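Local coordinates for OmpT protein (Vibrio cholerae serotype O1, PDB 6EHE) that probably forms a general diffusion porin, a beta-barrel channel that lets small solutes and ions cross the outer membrane, at residues Q140-L145 against G161-K166. Numbering follows the deposited sequence.
With C8E ((hydroxyethyloxy)tri(ethyloxy)octane), chain E; C8E ((hydroxyethyloxy)tri(ethyloxy)octane), chain I.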
loop_
_atom_site.group_PDB
_atom_site.type_symbol
_atom_site.label_atom_id
_atom_site.label_comp_id
_atom_site.label_asym_id
_atom_site.label_seq_id
_atom_site.Cartn_x
_atom_site.Cartn_y
_atom_site.Cartn_z
ATOM N N GLN A 140 2.123 -16.858 -2.160
ATOM C CA GLN A 140 0.728 -16.838 -1.811
ATOM C C GLN A 140 -0.116 -16.831 -3.080
ATOM O O GLN A 140 0.390 -16.672 -4.191
ATOM C CB GLN A 140 0.424 -15.604 -0.964
ATOM C CG GLN A 140 1.343 -15.363 0.246
ATOM C CD GLN A 140 1.033 -14.009 0.932
ATOM O OE1 GLN A 140 0.464 -13.102 0.306
ATOM N NE2 GLN A 140 1.394 -13.876 2.214
ATOM N N GLU A 141 -1.417 -17.028 -2.903
ATOM C CA GLU A 141 -2.384 -16.845 -3.968
ATOM C C GLU A 141 -2.867 -15.405 -3.922
ATOM O O GLU A 141 -3.096 -14.857 -2.847
ATOM C CB GLU A 141 -3.583 -17.797 -3.819
ATOM C CG GLU A 141 -3.368 -19.227 -4.331
ATOM C CD GLU A 141 -4.174 -20.299 -3.557
ATOM O OE1 GLU A 141 -3.580 -21.353 -3.198
ATOM O OE2 GLU A 141 -5.390 -20.090 -3.313
ATOM N N LEU A 142 -3.042 -14.800 -5.092
ATOM C CA LEU A 142 -3.583 -13.456 -5.145
ATOM C C LEU A 142 -4.409 -13.287 -6.402
ATOM O O LEU A 142 -3.982 -13.672 -7.484
ATOM C CB LEU A 142 -2.474 -12.415 -5.137
ATOM C CG LEU A 142 -2.999 -11.001 -5.056
ATOM C CD1 LEU A 142 -3.420 -10.687 -3.611
ATOM C CD2 LEU A 142 -1.919 -10.059 -5.543
ATOM N N ALA A 143 -5.553 -12.651 -6.272
ATOM C CA ALA A 143 -6.337 -12.340 -7.453
ATOM C C ALA A 143 -7.058 -11.044 -7.155
ATOM O O ALA A 143 -7.730 -10.945 -6.125
ATOM C CB ALA A 143 -7.341 -13.458 -7.793
ATOM N N GLU A 144 -6.921 -10.066 -8.045
ATOM C CA GLU A 144 -7.372 -8.722 -7.746
ATOM C C GLU A 144 -7.921 -8.075 -9.013
ATOM O O GLU A 144 -7.421 -8.310 -10.129
ATOM C CB GLU A 144 -6.225 -7.887 -7.175
ATOM C CG GLU A 144 -5.995 -8.130 -5.681
ATOM C CD GLU A 144 -4.860 -7.307 -5.099
ATOM O OE1 GLU A 144 -4.074 -6.755 -5.908
ATOM O OE2 GLU A 144 -4.732 -7.240 -3.852
ATOM N N LEU A 145 -8.941 -7.240 -8.816
ATOM C CA LEU A 145 -9.613 -6.536 -9.896
ATOM C C LEU A 145 -10.210 -5.262 -9.336
ATOM O O LEU A 145 -10.958 -5.336 -8.357
ATOM C CB LEU A 145 -10.729 -7.391 -10.516
ATOM C CG LEU A 145 -11.635 -6.605 -11.477
ATOM C CD1 LEU A 145 -10.802 -6.145 -12.665
ATOM C CD2 LEU A 145 -12.798 -7.437 -11.950
ATOM N N GLY A 161 -10.456 -8.226 -4.086
ATOM C CA GLY A 161 -9.885 -9.499 -4.476
ATOM C C GLY A 161 -9.643 -10.377 -3.271
ATOM O O GLY A 161 -10.277 -10.219 -2.223
ATOM N N GLN A 162 -8.697 -11.289 -3.431
ATOM C CA GLN A 162 -8.545 -12.341 -2.444
ATOM C C GLN A 162 -7.119 -12.826 -2.474
ATOM O O GLN A 162 -6.556 -13.030 -3.551
ATOM C CB GLN A 162 -9.510 -13.496 -2.724
ATOM C CG GLN A 162 -9.190 -14.781 -2.000
ATOM C CD GLN A 162 -10.192 -15.871 -2.340
ATOM O OE1 GLN A 162 -11.389 -15.668 -2.166
ATOM N NE2 GLN A 162 -9.711 -17.016 -2.847
ATOM N N ASN A 163 -6.588 -13.087 -1.283
ATOM C CA ASN A 163 -5.169 -13.292 -1.032
ATOM C C ASN A 163 -5.062 -14.418 -0.012
ATOM O O ASN A 163 -5.599 -14.309 1.093
ATOM C CB ASN A 163 -4.553 -11.977 -0.506
ATOM C CG ASN A 163 -3.091 -12.095 -0.082
ATOM O OD1 ASN A 163 -2.678 -11.415 0.851
ATOM N ND2 ASN A 163 -2.297 -12.913 -0.777
ATOM N N ARG A 164 -4.403 -15.504 -0.368
ATOM C CA ARG A 164 -4.317 -16.659 0.510
ATOM C C ARG A 164 -2.863 -16.975 0.812
ATOM O O ARG A 164 -2.041 -17.076 -0.104
ATOM C CB ARG A 164 -5.000 -17.876 -0.112
ATOM C CG ARG A 164 -5.150 -19.059 0.850
ATOM C CD ARG A 164 -5.792 -20.260 0.156
ATOM N NE ARG A 164 -5.910 -21.373 1.081
ATOM C CZ ARG A 164 -6.314 -22.585 0.743
ATOM N NH1 ARG A 164 -6.663 -22.839 -0.506
ATOM N NH2 ARG A 164 -6.375 -23.536 1.662
ATOM N N ASP A 165 -2.547 -17.119 2.096
ATOM C CA ASP A 165 -1.241 -17.611 2.524
ATOM C C ASP A 165 -1.482 -18.914 3.262
ATOM O O ASP A 165 -2.112 -18.921 4.321
ATOM C CB ASP A 165 -0.513 -16.602 3.413
ATOM C CG ASP A 165 0.968 -16.943 3.605
ATOM O OD1 ASP A 165 1.330 -18.150 3.528
ATOM O OD2 ASP A 165 1.767 -16.000 3.841
ATOM N N LYS A 166 -0.993 -20.006 2.696
ATOM C CA LYS A 166 -1.182 -21.337 3.253
ATOM C C LYS A 166 -0.255 -21.622 4.429
ATOM O O LYS A 166 -0.403 -22.662 5.077
ATOM C CB LYS A 166 -0.991 -22.398 2.157
ATOM C CG LYS A 166 -2.142 -22.447 1.139
ATOM C CD LYS A 166 -1.934 -23.567 0.128
ATOM C CE LYS A 166 -3.075 -23.658 -0.860
ATOM N NZ LYS A 166 -2.855 -24.777 -1.825
HETATM C C1 C8E E . -4.463 -10.717 -15.419
HETATM C C2 C8E E . -5.827 -10.498 -14.748
HETATM C C3 C8E E . -6.329 -11.723 -13.975
HETATM C C4 C8E E . -7.065 -11.299 -12.696
HETATM C C5 C8E E . -8.222 -12.212 -12.283
HETATM C C6 C8E E . -8.806 -11.640 -10.996
HETATM C C7 C8E E . -10.334 -11.709 -10.941
HETATM C C8 C8E E . -10.879 -10.768 -9.868
HETATM O O9 C8E E . -11.567 -11.444 -8.834
HETATM C C10 C8E E . -10.706 -11.937 -7.829
HETATM C C11 C8E E . -11.528 -12.259 -6.583
HETATM O O12 C8E E . -11.853 -13.632 -6.543
HETATM C C1 C8E I . -15.228 -9.549 1.682
HETATM C C2 C8E I . -15.918 -8.625 0.683
HETATM C C3 C8E I . -16.550 -9.412 -0.470
HETATM C C4 C8E I . -15.510 -10.291 -1.169
HETATM C C5 C8E I . -15.332 -9.919 -2.649
HETATM C C6 C8E I . -13.865 -10.003 -3.109
HETATM C C7 C8E I . -13.736 -9.894 -4.636
HETATM C C8 C8E I . -14.423 -8.634 -5.176
HETATM O O9 C8E I . -13.621 -8.036 -6.190
HETATM C C10 C8E I . -14.162 -8.030 -7.503
#
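Glu141 sets OE2 at the edge of the Arg164 guanidinium, near its plane, while CE of Lys166 lies over one face, 3.7 Å above it. The carboxylate stands almost perpendicular to the guanidinium, and OE2 stays 4.1 Å from NH1 of Arg164, near enough for the opposite charges to attract but beyond a salt bridge; that of Arg164 runs from NH2 to OD1 of Asp185 on strand 178-199. OE1 of Glu141 makes a long salt bridge to NZ of Lys166 (3.8 Å). The opposite side of the sheet carries a chain of side-chain hydrogen bonds from Asn163 through Gln140 to Asp165. Asn163, with CG anti to its backbone N (chi1 175°), leans its amide across toward 140-145, where ND2 gives nearly straight bonds, both in its amide plane, to Glu141 O (2.9 Å) and Gln140 OE1 (3.0 Å). NE2 of Gln140 donates to OD2 of Asp165 at 2.7 Å, approaching from above the carboxylate plane with a bent N-H...O angle of 149°, and also to Leu107 O. Two donors thus grip Glu141 O from opposite faces of its plane, the second being Arg164 N. Leu142 CD1 packs on Asn163 CB. The ladder illustrates the antiparallel beta hairpin, strands 141-151 and 154-175, repeated around the 16-stranded barrel of a Gram-negative porin.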